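Local coordinates for protein probable AP endonuclease (African swine fever virus, PDB 6KI3) that probably cleaves DNA on the 5' side of abasic sites during repair, with three bound zinc ions, and also acts as a proofreading 3'-5' exonuclease and 3'-phosphatase, at residues A[167-170]-A[171-175]; A[280-283]-A[284-288]. All coordinates share one frame; numbering follows the deposited sequence.

Contact 1 of 2, residues A[167-170]-A[171-175]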
ATOM      1  N   LEU A 167      -1.232  13.132  13.889  1.00 41.91           N
ATOM      2  CA  LEU A 167       0.097  12.735  13.433  1.00 39.31           C
ATOM      3  C   LEU A 167       0.603  13.655  12.329  1.00 43.17           C
ATOM      4  O   LEU A 167       1.706  14.206  12.422  1.00 45.26           O
ATOM      5  CB  LEU A 167       0.071  11.285  12.950  1.00 42.87           C
ATOM      6  CG  LEU A 167       1.295  10.839  12.145  1.00 42.58           C
ATOM      7  CD1 LEU A 167       2.549  10.879  13.005  1.00 39.79           C
ATOM      8  CD2 LEU A 167       1.083   9.453  11.556  1.00 41.73           C
ATOM      9  N   PHE A 168      -0.189  13.831  11.271  1.00 42.10           N
ATOM     10  CA  PHE A 168       0.287  14.575  10.113  1.00 42.51           C
ATOM     11  C   PHE A 168       0.411  16.069  10.382  1.00 45.39           C
ATOM     12  O   PHE A 168       1.167  16.746   9.678  1.00 45.62           O
ATOM     13  CB  PHE A 168      -0.629  14.321   8.915  1.00 42.24           C
ATOM     14  CG  PHE A 168      -0.246  13.108   8.116  1.00 42.27           C
ATOM     15  CD1 PHE A 168      -0.663  11.844   8.501  1.00 37.68           C
ATOM     16  CD2 PHE A 168       0.542  13.232   6.984  1.00 40.57           C
ATOM     17  CE1 PHE A 168      -0.306  10.727   7.768  1.00 38.35           C
ATOM     18  CE2 PHE A 168       0.903  12.120   6.246  1.00 39.36           C
ATOM     19  CZ  PHE A 168       0.479  10.866   6.639  1.00 40.09           C
ATOM     20  N   LEU A 169      -0.310  16.604  11.371  1.00 47.68           N
ATOM     21  CA  LEU A 169      -0.110  18.004  11.731  1.00 48.34           C
ATOM     22  C   LEU A 169       1.219  18.194  12.447  1.00 48.66           C
ATOM     23  O   LEU A 169       1.935  19.170  12.195  1.00 49.10           O
ATOM     24  CB  LEU A 169      -1.266  18.507  12.593  1.00 48.80           C
ATOM     25  CG  LEU A 169      -1.242  20.012  12.873  1.00 51.09           C
ATOM     26  CD1 LEU A 169      -2.519  20.678  12.383  1.00 52.20           C
ATOM     27  CD2 LEU A 169      -1.023  20.280  14.353  1.00 49.69           C
ATOM     28  N   ARG A 170       1.565  17.267  13.342  1.00 48.70           N
ATOM     29  CA  ARG A 170       2.900  17.270  13.926  1.00 50.31           C
ATOM     30  C   ARG A 170       3.966  17.070  12.857  1.00 52.94           C
ATOM     31  O   ARG A 170       5.096  17.547  13.007  1.00 49.67           O
ATOM     32  CB  ARG A 170       2.998  16.185  14.998  1.00 46.38           C
ATOM     33  CG  ARG A 170       4.229  16.283  15.873  1.00 47.78           C
ATOM     34  CD  ARG A 170       4.131  15.338  17.054  1.00 53.63           C
ATOM     35  NE  ARG A 170       5.215  15.551  18.006  1.00 58.56           N
ATOM     36  CZ  ARG A 170       5.165  16.419  19.010  1.00 60.89           C
ATOM     37  NH1 ARG A 170       4.081  17.160  19.196  1.00 58.33           N
ATOM     38  NH2 ARG A 170       6.200  16.548  19.830  1.00 65.73           N
ATOM     39  N   ILE A 171       3.623  16.372  11.772  1.00 51.67           N
ATOM     40  CA  ILE A 171       4.534  16.250  10.639  1.00 51.00           C
ATOM     41  C   ILE A 171       4.701  17.595   9.944  1.00 51.93           C
ATOM     42  O   ILE A 171       5.820  18.028   9.649  1.00 53.39           O
ATOM     43  CB  ILE A 171       4.033  15.169   9.663  1.00 44.92           C
ATOM     44  CG1 ILE A 171       4.263  13.770  10.239  1.00 46.68           C
ATOM     45  CG2 ILE A 171       4.703  15.316   8.302  1.00 44.80           C
ATOM     46  CD1 ILE A 171       3.841  12.650   9.310  1.00 40.80           C
ATOM     47  N   ARG A 172       3.585  18.282   9.679  1.00 51.65           N
ATOM     48  CA  ARG A 172       3.647  19.542   8.947  1.00 52.43           C
ATOM     49  C   ARG A 172       4.304  20.645   9.768  1.00 54.66           C
ATOM     50  O   ARG A 172       5.001  21.499   9.208  1.00 57.13           O
ATOM     51  CB  ARG A 172       2.245  19.967   8.514  1.00 49.34           C
ATOM     52  CG  ARG A 172       2.230  21.042   7.441  1.00 52.59           C
ATOM     53  CD  ARG A 172       0.828  21.589   7.239  1.00 53.71           C
ATOM     54  NE  ARG A 172       0.286  22.136   8.479  1.00 56.90           N
ATOM     55  CZ  ARG A 172      -0.932  22.650   8.602  1.00 56.91           C
ATOM     56  NH1 ARG A 172      -1.747  22.690   7.557  1.00 54.78           N
ATOM     57  NH2 ARG A 172      -1.336  23.124   9.772  1.00 60.59           N
ATOM     58  N   ASN A 173       4.093  20.649  11.088  1.00 54.27           N
ATOM     59  CA  ASN A 173       4.760  21.635  11.932  1.00 56.50           C
ATOM     60  C   ASN A 173       6.264  21.404  11.978  1.00 57.79           C
ATOM     61  O   ASN A 173       7.036  22.365  12.076  1.00 61.32           O
ATOM     62  CB  ASN A 173       4.176  21.607  13.344  1.00 54.92           C
ATOM     63  CG  ASN A 173       2.714  22.004  13.380  1.00 52.56           C
ATOM     64  OD1 ASN A 173       2.231  22.721  12.502  1.00 50.99           O
ATOM     65  ND2 ASN A 173       2.001  21.543  14.399  1.00 47.97           N
ATOM     66  N   THR A 174       6.699  20.144  11.908  1.00 56.92           N
ATOM     67  CA  THR A 174       8.122  19.832  11.859  1.00 56.96           C
ATOM     68  C   THR A 174       8.734  20.134  10.496  1.00 56.45           C
ATOM     69  O   THR A 174       9.963  20.099  10.367  1.00 59.46           O
ATOM     70  CB  THR A 174       8.341  18.361  12.224  1.00 56.14           C
ATOM     71  OG1 THR A 174       7.423  17.986  13.259  1.00 55.92           O
ATOM     72  CG2 THR A 174       9.760  18.132  12.729  1.00 56.75           C
ATOM     73  N   ARG A 175       7.910  20.437   9.492  1.00 55.26           N
ATOM     74  CA  ARG A 175       8.369  20.778   8.144  1.00 57.24           C
ATOM     75  C   ARG A 175       9.225  19.654   7.555  1.00 60.76           C
ATOM     76  O   ARG A 175      10.387  19.841   7.189  1.00 66.08           O
ATOM     77  CB  ARG A 175       9.123  22.113   8.141  1.00 56.70           C
TER
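In the last turns of helix 161-174, the crossover helix of a beta-alpha-beta unit between strands 143-147 and 179-184 of the TIM barrel, Ile-171 lays its terminal methyl over one face of the Phe-168 ring. This CH-pi contact puts Ile-171 CD1 4.2 Å from the centroid of the Phe-168 ring and 16° off the ring normal, the methyl sitting somewhat toward the rim. Ile-171 CG1 stands beside its own backbone N (chi1 -74°) and the chain then runs straight on, which carries CD1 back along the helix to the preceding turn. There it also meets Leu-167, with Ile-171 CD1 4.2 Å from Leu-167 CG. Phe-168 and Ile-171 both reach Ile-179 of strand 179-184, while Leu-167 packs on Ile-129 of helix 126-134.

The outer side of the helix carries mixed contacts. Leu-169 crosses Asn-173 at a slant, and Leu-169 CD2 comes within 3.3 Å of the amide atom ND2 of Asn-173. Its other methyl, Leu-169 CD1, lies 3.8 Å from Arg-172 NH2, oblique to the guanidinium. Along the backbone, Asn-173 N donates to Leu-169 O at 2.8 Å. At the next residue, Thr-174 N donates to Arg-170 O at 3.2 Å. The hydroxyl Thr-174 OG1 turns to the same oxygen, but its modelled separation is too short for the details of that bond to be trusted; the threonine side chain also touches Val-130. The helix ends in a Schellman motif at Arg-175, whose phi is positive and whose N makes a weak bond to Arg-172 O.

The chemistry thus divides around the helix: Leu-167, Phe-168 and Ile-171 bury their carbon against strand 179-184 and helix 126-134, whereas Leu-169 stays exposed beside the polar groups of Arg-172 and Asn-173.

Contact 2 of 2, residues A[280-283]-A[284-288]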
ATOM      1  N   GLY A 280      -1.197 -19.629  -2.141  1.00 53.93           N
ATOM      2  CA  GLY A 280      -0.115 -20.598  -2.091  1.00 55.94           C
ATOM      3  C   GLY A 280       0.591 -20.834  -3.410  1.00 54.90           C
ATOM      4  O   GLY A 280       1.718 -21.340  -3.412  1.00 55.48           O
ATOM      5  N   SER A 281      -0.029 -20.453  -4.524  1.00 52.57           N
ATOM      6  CA  SER A 281       0.447 -20.853  -5.843  1.00 55.20           C
ATOM      7  C   SER A 281      -0.119 -19.893  -6.883  1.00 52.19           C
ATOM      8  O   SER A 281      -1.030 -19.110  -6.600  1.00 51.03           O
ATOM      9  CB  SER A 281       0.057 -22.301  -6.160  1.00 56.30           C
ATOM     10  OG  SER A 281      -1.297 -22.385  -6.567  1.00 51.63           O
ATOM     11  N   SER A 282       0.421 -19.980  -8.103  1.00 48.81           N
ATOM     12  CA  SER A 282       0.101 -18.991  -9.127  1.00 48.07           C
ATOM     13  C   SER A 282      -1.378 -19.028  -9.512  1.00 49.80           C
ATOM     14  O   SER A 282      -2.029 -17.982  -9.604  1.00 47.27           O
ATOM     15  CB  SER A 282       0.984 -19.210 -10.353  1.00 44.93           C
ATOM     16  OG  SER A 282       0.373 -18.693 -11.521  1.00 50.76           O
ATOM     17  N   MET A 283      -1.925 -20.223  -9.756  1.00 49.26           N
ATOM     18  CA  MET A 283      -3.266 -20.312 -10.333  1.00 50.57           C
ATOM     19  C   MET A 283      -4.340 -19.889  -9.338  1.00 49.54           C
ATOM     20  O   MET A 283      -5.333 -19.255  -9.724  1.00 45.76           O
ATOM     21  CB  MET A 283      -3.529 -21.729 -10.841  1.00 50.32           C
ATOM     22  CG  MET A 283      -4.920 -21.913 -11.435  1.00 52.55           C
ATOM     23  SD  MET A 283      -5.072 -23.377 -12.485  0.62 54.86           S
ATOM     24  CE  MET A 283      -3.674 -24.352 -11.925  1.00 48.99           C
ATOM     25  N   GLN A 284      -4.172 -20.236  -8.060  1.00 48.87           N
ATOM     26  CA  GLN A 284      -5.101 -19.736  -7.054  1.00 49.34           C
ATOM     27  C   GLN A 284      -5.113 -18.215  -7.052  1.00 46.98           C
ATOM     28  O   GLN A 284      -6.179 -17.590  -7.093  1.00 44.33           O
ATOM     29  CB  GLN A 284      -4.746 -20.261  -5.663  1.00 51.41           C
ATOM     30  CG  GLN A 284      -4.374 -21.718  -5.567  1.00 56.42           C
ATOM     31  CD  GLN A 284      -3.677 -22.017  -4.260  1.00 58.72           C
ATOM     32  OE1 GLN A 284      -4.267 -22.579  -3.334  1.00 73.06           O
ATOM     33  NE2 GLN A 284      -2.428 -21.610  -4.165  1.00 57.16           N
ATOM     34  N   LEU A 285      -3.925 -17.601  -7.013  1.00 48.44           N
ATOM     35  CA  LEU A 285      -3.827 -16.145  -6.969  1.00 43.93           C
ATOM     36  C   LEU A 285      -4.477 -15.504  -8.186  1.00 41.69           C
ATOM     37  O   LEU A 285      -5.181 -14.494  -8.064  1.00 41.41           O
ATOM     38  CB  LEU A 285      -2.358 -15.728  -6.866  1.00 43.29           C
ATOM     39  CG  LEU A 285      -2.078 -14.228  -6.869  1.00 39.84           C
ATOM     40  CD1 LEU A 285      -2.751 -13.581  -5.680  1.00 38.29           C
ATOM     41  CD2 LEU A 285      -0.583 -13.946  -6.861  1.00 38.31           C
ATOM     42  N   GLN A 286      -4.256 -16.077  -9.370  1.00 43.24           N
ATOM     43  CA  GLN A 286      -4.796 -15.477 -10.584  1.00 42.03           C
ATOM     44  C   GLN A 286      -6.314 -15.589 -10.632  1.00 41.68           C
ATOM     45  O   GLN A 286      -6.993 -14.650 -11.060  1.00 42.22           O
ATOM     46  CB  GLN A 286      -4.155 -16.120 -11.812  1.00 44.41           C
ATOM     47  CG  GLN A 286      -2.664 -15.834 -11.926  1.00 44.56           C
ATOM     48  CD  GLN A 286      -2.059 -16.347 -13.215  1.00 46.45           C
ATOM     49  OE1 GLN A 286      -2.638 -16.197 -14.290  1.00 48.51           O
ATOM     50  NE2 GLN A 286      -0.884 -16.956 -13.115  1.00 44.55           N
ATOM     51  N   THR A 287      -6.868 -16.718 -10.183  1.00 42.55           N
ATOM     52  CA  THR A 287      -8.322 -16.848 -10.134  1.00 44.02           C
ATOM     53  C   THR A 287      -8.933 -15.824  -9.186  1.00 42.65           C
ATOM     54  O   THR A 287      -9.987 -15.245  -9.478  1.00 43.34           O
ATOM     55  CB  THR A 287      -8.716 -18.265  -9.713  1.00 44.90           C
ATOM     56  OG1 THR A 287      -8.069 -19.219 -10.565  1.00 43.40           O
ATOM     57  CG2 THR A 287     -10.225 -18.449  -9.815  1.00 43.34           C
ATOM     58  N   ALA A 288      -8.277 -15.577  -8.050  1.00 39.14           N
ATOM     59  CA  ALA A 288      -8.804 -14.616  -7.085  1.00 40.72           C
ATOM     60  C   ALA A 288      -8.757 -13.195  -7.633  1.00 40.50           C
ATOM     61  O   ALA A 288      -9.717 -12.431  -7.476  1.00 36.50           O
ATOM     62  CB  ALA A 288      -8.029 -14.712  -5.772  1.00 37.70           C
TER
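Gln-284 folds back over Ser-281, its CG 3.3 Å from Ser-281 OG and its amide beside the serine backbone. As modelled, Gln-284 NE2 gives a weak bond to Ser-281 OG, 2.8 Å long and bent to 118°. With CG beside the backbone N (chi1 -43°), the extended glutamine chain runs back toward the start of the helix. The modelled amide also sets NE2 2.7 Å from Ser-281 N, two donors facing each other, and this makes the assignment of its oxygen and nitrogen doubtful, and with it the weak bond to the hydroxyl.

Ser-281 is the N-cap of helix 282-300, the last helix of the TIM barrel, and Gln-284 occupies the N3 position, the pair of sites used by a capping box. The serine hydroxyl makes no capping bond here, so that motif is not completed as modelled. Ser-281 O does accept from Leu-285 N at 3.3 Å. Leu-285 itself is buried against Leu-15 and Trp-16 of helix 13-16, and Gly-280 O accepts a hydrogen bond from the Arg-14 guanidinium.

One residue further on, Ser-282 OG takes a weak bond from Gln-286 NE2 at 2.7 Å. In the same pair, Gln-286 N donates to Ser-282 O at 2.9 Å. Thr-287 grips Met-283 O twice: its OG1 at 2.9 Å and its N at 3.0 Å arrive from opposite faces of the carbonyl plane.

Both contacts run along outer helices of the same TIM barrel, on opposite sides of the chain's centre, with their own centres about 41 Å apart and no touch between them. Contact 1 closes a helix and is partly buried; contact 2 opens the C-terminal helix and lies at the surface. Apolar carbon packed on strand 179-184 and the neighbouring helix 126-134 carries the buried part of the first, whereas serine, glutamine and threonine groups carry the second, where Leu-285 is the one buried residue. A threonine hydroxyl turned to a carbonyl four residues earlier recurs in both, with dependable geometry only in contact 2. Contact 2 lies nearer the bound DNA, about 9 Å against 14 Å between nearest atoms.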